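PDB 4MLO: TCP pilus virulence regulatory protein from Vibrio cholerae, which is an AraC-family transcriptional activator, probably of virulence genes including those for the TCP pilus, and binds palmitoleic acid. Local coordinates for residues A[103-106]-A[107-110]; A[198-201]-A[202-205]. One frame throughout, in Å; residues are numbered along the deposited sequence.

Interaction 1. Residues A[103-106]-A[107-110]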
loop_
_atom_site.group_PDB
_atom_site.type_symbol
_atom_site.label_atom_id
_atom_site.label_comp_id
_atom_site.label_asym_id
_atom_site.label_seq_id
_atom_site.Cartn_x
_atom_site.Cartn_y
_atom_site.Cartn_z
ATOM N N MET A 103 -7.577 1.697 24.926
ATOM C CA MET A 103 -7.223 0.595 25.824
ATOM C C MET A 103 -7.275 -0.732 25.096
ATOM O O MET A 103 -6.428 -1.608 25.319
ATOM C CB MET A 103 -8.153 0.540 27.037
ATOM C CG MET A 103 -7.965 -0.710 27.918
ATOM S SD MET A 103 -9.406 -1.151 28.907
ATOM C CE MET A 103 -10.573 -1.709 27.667
ATOM N N ILE A 104 -8.285 -0.905 24.242
ATOM C CA ILE A 104 -8.418 -2.123 23.445
ATOM C C ILE A 104 -7.221 -2.275 22.512
ATOM O O ILE A 104 -6.615 -3.351 22.400
ATOM C CB ILE A 104 -9.735 -2.086 22.646
ATOM C CG1 ILE A 104 -10.944 -1.953 23.580
ATOM C CG2 ILE A 104 -9.868 -3.346 21.778
ATOM C CD1 ILE A 104 -12.243 -1.617 22.855
ATOM N N ARG A 105 -6.864 -1.194 21.826
ATOM C CA ARG A 105 -5.870 -1.305 20.763
ATOM C C ARG A 105 -4.450 -1.411 21.312
ATOM O O ARG A 105 -3.589 -2.027 20.679
ATOM C CB ARG A 105 -6.033 -0.121 19.813
ATOM C CG ARG A 105 -7.396 -0.141 19.144
ATOM C CD ARG A 105 -7.616 0.992 18.182
ATOM N NE ARG A 105 -6.854 0.824 16.934
ATOM C CZ ARG A 105 -5.854 1.602 16.538
ATOM N NH1 ARG A 105 -5.452 2.646 17.268
ATOM N NH2 ARG A 105 -5.255 1.343 15.378
ATOM N N ASN A 106 -4.185 -0.835 22.486
ATOM C CA ASN A 106 -2.865 -0.982 23.090
ATOM C C ASN A 106 -2.538 -2.426 23.429
ATOM O O ASN A 106 -1.362 -2.754 23.611
ATOM C CB ASN A 106 -2.752 -0.126 24.350
ATOM C CG ASN A 106 -2.509 1.327 24.034
ATOM O OD1 ASN A 106 -2.036 1.666 22.943
ATOM N ND2 ASN A 106 -2.831 2.204 24.985
ATOM N N LEU A 107 -3.537 -3.301 23.504
ATOM C CA LEU A 107 -3.280 -4.720 23.709
ATOM C C LEU A 107 -2.881 -5.453 22.425
ATOM O O LEU A 107 -2.342 -6.560 22.496
ATOM C CB LEU A 107 -4.521 -5.379 24.320
ATOM C CG LEU A 107 -4.829 -4.931 25.758
ATOM C CD1 LEU A 107 -6.176 -5.453 26.260
ATOM C CD2 LEU A 107 -3.735 -5.394 26.690
ATOM N N TYR A 108 -3.133 -4.869 21.262
ATOM C CA TYR A 108 -2.870 -5.525 19.988
ATOM C C TYR A 108 -1.381 -5.471 19.613
ATOM O O TYR A 108 -0.661 -4.525 19.955
ATOM C CB TYR A 108 -3.686 -4.848 18.885
ATOM C CG TYR A 108 -5.196 -4.983 18.967
ATOM C CD1 TYR A 108 -5.799 -5.994 19.722
ATOM C CD2 TYR A 108 -6.025 -4.097 18.278
ATOM C CE1 TYR A 108 -7.177 -6.135 19.774
ATOM C CE2 TYR A 108 -7.418 -4.235 18.326
ATOM C CZ TYR A 108 -7.984 -5.255 19.079
ATOM O OH TYR A 108 -9.358 -5.399 19.135
ATOM N N SER A 109 -0.932 -6.483 18.865
ATOM C CA SER A 109 0.427 -6.513 18.333
ATOM C C SER A 109 0.535 -5.645 17.065
ATOM O O SER A 109 -0.460 -5.176 16.514
ATOM C CB SER A 109 0.849 -7.949 18.047
ATOM O OG SER A 109 0.287 -8.411 16.833
ATOM N N GLU A 110 1.766 -5.427 16.592
ATOM C CA GLU A 110 2.008 -4.477 15.506
ATOM C C GLU A 110 2.840 -5.083 14.382
ATOM O O GLU A 110 3.531 -4.358 13.663
ATOM C CB GLU A 110 2.702 -3.223 16.030
ATOM C CG GLU A 110 1.991 -2.543 17.177
ATOM C CD GLU A 110 2.559 -1.163 17.458
ATOM O OE1 GLU A 110 3.182 -0.977 18.528
ATOM O OE2 GLU A 110 2.377 -0.269 16.599
HETATM O O HOH W 1 -0.716 -1.692 20.307
#

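Interaction 2. Residues A[198-201]-A[202-205]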
loop_
_atom_site.group_PDB
_atom_site.type_symbol
_atom_site.label_atom_id
_atom_site.label_comp_id
_atom_site.label_asym_id
_atom_site.label_seq_id
_atom_site.Cartn_x
_atom_site.Cartn_y
_atom_site.Cartn_z
ATOM N N ASN A 198 19.246 8.106 17.377
ATOM C CA ASN A 198 20.462 7.419 16.949
ATOM C C ASN A 198 20.145 6.163 16.146
ATOM O O ASN A 198 18.995 5.723 16.052
ATOM C CB ASN A 198 21.394 7.102 18.140
ATOM C CG ASN A 198 20.784 6.159 19.161
ATOM O OD1 ASN A 198 20.180 5.142 18.818
ATOM N ND2 ASN A 198 21.012 6.446 20.449
ATOM N N ARG A 199 21.198 5.665 15.472
ATOM C CA ARG A 199 21.099 4.533 14.554
ATOM C C ARG A 199 20.708 3.262 15.288
ATOM O O ARG A 199 19.949 2.437 14.761
ATOM C CB ARG A 199 22.462 4.375 13.875
ATOM C CG ARG A 199 22.608 3.138 12.992
ATOM C CD ARG A 199 21.895 3.335 11.683
ATOM N NE ARG A 199 22.423 2.387 10.670
ATOM C CZ ARG A 199 23.464 2.623 9.877
ATOM N NH1 ARG A 199 23.840 1.686 9.013
ATOM N NH2 ARG A 199 24.141 3.758 9.928
ATOM N N MET A 200 21.202 3.095 16.516
ATOM C CA MET A 200 20.874 1.882 17.270
ATOM C C MET A 200 19.363 1.709 17.416
ATOM O O MET A 200 18.858 0.587 17.362
ATOM C CB MET A 200 21.551 1.941 18.638
ATOM C CG MET A 200 21.267 0.757 19.550
ATOM S SD MET A 200 22.056 -0.747 18.963
ATOM C CE MET A 200 23.783 -0.347 19.291
ATOM N N ILE A 201 18.623 2.814 17.545
ATOM C CA ILE A 201 17.171 2.815 17.667
ATOM C C ILE A 201 16.497 2.757 16.308
ATOM O O ILE A 201 15.576 1.964 16.085
ATOM C CB ILE A 201 16.741 4.069 18.459
ATOM C CG1 ILE A 201 17.219 3.942 19.892
ATOM C CG2 ILE A 201 15.232 4.271 18.415
ATOM C CD1 ILE A 201 17.016 5.209 20.706
ATOM N N LEU A 202 16.944 3.586 15.367
ATOM C CA LEU A 202 16.222 3.699 14.101
ATOM C C LEU A 202 16.406 2.475 13.222
ATOM O O LEU A 202 15.533 2.199 12.384
ATOM C CB LEU A 202 16.672 4.926 13.313
ATOM C CG LEU A 202 16.256 6.253 13.944
ATOM C CD1 LEU A 202 16.754 7.346 13.059
ATOM C CD2 LEU A 202 14.742 6.336 14.134
ATOM N N LYS A 203 17.538 1.772 13.354
ATOM C CA LYS A 203 17.869 0.720 12.387
ATOM C C LYS A 203 16.876 -0.415 12.456
ATOM O O LYS A 203 16.699 -1.132 11.458
ATOM C CB LYS A 203 19.272 0.170 12.619
ATOM C CG LYS A 203 19.478 -0.578 13.932
ATOM C CD LYS A 203 20.957 -0.960 14.183
ATOM C CE LYS A 203 21.138 -1.803 15.422
ATOM N NZ LYS A 203 22.602 -2.017 15.733
ATOM N N LYS A 204 16.207 -0.595 13.600
ATOM C CA LYS A 204 15.268 -1.706 13.687
ATOM C C LYS A 204 14.112 -1.525 12.713
ATOM O O LYS A 204 13.514 -2.508 12.265
ATOM C CB LYS A 204 14.759 -1.879 15.119
ATOM C CG LYS A 204 13.717 -0.915 15.591
ATOM C CD LYS A 204 13.170 -1.383 16.952
ATOM C CE LYS A 204 12.609 -0.235 17.749
ATOM N NZ LYS A 204 13.693 0.720 18.134
ATOM N N GLU A 205 13.800 -0.286 12.332
ATOM C CA GLU A 205 12.714 -0.068 11.375
ATOM C C GLU A 205 13.033 -0.687 10.033
ATOM O O GLU A 205 12.147 -1.244 9.365
ATOM C CB GLU A 205 12.450 1.416 11.202
ATOM C CG GLU A 205 12.042 2.162 12.487
ATOM C CD GLU A 205 10.930 1.508 13.251
ATOM O OE1 GLU A 205 10.051 0.883 12.612
ATOM O OE2 GLU A 205 10.932 1.599 14.510
HETATM O O HOH W 2 12.881 2.607 16.124
#

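Interaction 1. Residues A[103-106]-A[107-110]
The backbone N-H groups of Leu107 and Tyr108 each bond to the carbonyl three residues back: Leu107 N meets Ile104 O at 3.3 Å and Tyr108 N meets Arg105 O at 2.9 Å, so the chain is wound into tight i to i+3 turns before it runs out extended from Tyr108. Arg105 O has a second donor in water 1, which also donates to Tyr108 O and so bridges the turn.

The side chain that gathers the contact is that of Tyr108. Its ring folds back along the turn, with CG anti to its own carbonyl carbon (chi1 -66°), and one face comes to rest over Ile104 O, which sits 3.8 Å above the plane of the Tyr108 ring and over its centre. At the phenol end Ile104 CG2 lies alongside, 3.8 Å from Tyr108 CZ; the two side chains point the same way. Arg105 runs obliquely across the tyrosine: its CG is 4.2 Å from Tyr108 CE2, and the guanidinium plane stands at right angles to the ring, so this is not a stack. Leu107, by contrast, packs on backbone oxygens, with its CB 3.5 Å from Ile104 O and its CG near Met103 O.

Arg105 is committed elsewhere at its tip, to Glu156 of helix 141-159 by a salt bridge and to Ile164 O by a hydrogen bond. Tyr108 leans on Glu156 and Lys157 of that helix and on Asn160 and Ile162 beyond it, while Ser109 pairs through its backbone with Asn160 and Ile162. The successive i to i+3 bonds thus make a tight surface turn following helix 102-106 in the N-terminal cupin-like region, and segment 103-110 is fastened to helix 141-159 and the loop after it, ahead of strand 114-118.

Interaction 2. Residues A[198-201]-A[202-205]
Lys203, Ile201 and Leu202 carry this contact along the first turns of helix 199-207. Lys203 doubles back over the preceding turn. Its CG lies between the backbone N and the carbonyl carbon (chi1 66°), 3.2 Å from Arg199 O, the same oxygen that accepts the hydrogen bond of Lys203 N. From there the chain runs extended beside Met200, until Lys203 NZ lies 3.5 Å from Met200 SD.

Ile201 takes part through its carbonyl and through CG2, which lies beside the ammonium of Lys204. The helix is kinked at Lys204 and Glu205, whose N atoms lack the i to i-4 bond; Glu205 N bonds to Leu202 O, three residues back. Ile201 O is gripped by two other donors, Lys204 NZ at 3.0 Å and water 2 at 2.8 Å. The lysine chain runs alongside Ile201, and a bend at its last torsion (chi4 -66°) helps turn the ammonium onto this oxygen. Water 2 accepts from Lys204 NZ and donates to Glu205 OE2, so it joins the three residues.

Leu202 N is bonded to Asn198 O at 3.0 Å, and Leu202 CG packs 3.5 Å from that same Asn198 O. Asn198 is the N-cap: its OD1 takes Ile201 N at 3.1 Å, nearly along the C=O axis.

By family resemblance helix 199-207 is probably the recognition helix of a helix-turn-helix whose first helix is 188-195. Buried Leu202 packs on Trp188, Ile191 and Leu195 of that helix, Arg199 makes a cation-pi contact with Trp188, and Glu205 leans on Ala170, Met171 and Ile174 of helix 170-180.

From the N terminus, the chain first lays down all but one of the strands and two short helices, then reaches interaction 1, a turn closed locally between helix 102-106 and strand 114-118. After that last strand it passes through helices 121-131, 141-159, 170-180 and 188-195 before interaction 2 opens at the start of helix 199-207. The two are in series and neither nests nor crosses; each spans only neighbouring residues and closes no long loop. The centres of interactions 1 and 2 lie about 23 Å apart. The nearest atoms of interactions 1 and 2 are about 8 Å apart, so they do not meet. Interaction 1 ties into helix 141-159, interaction 2 into helices 170-180 and 188-195.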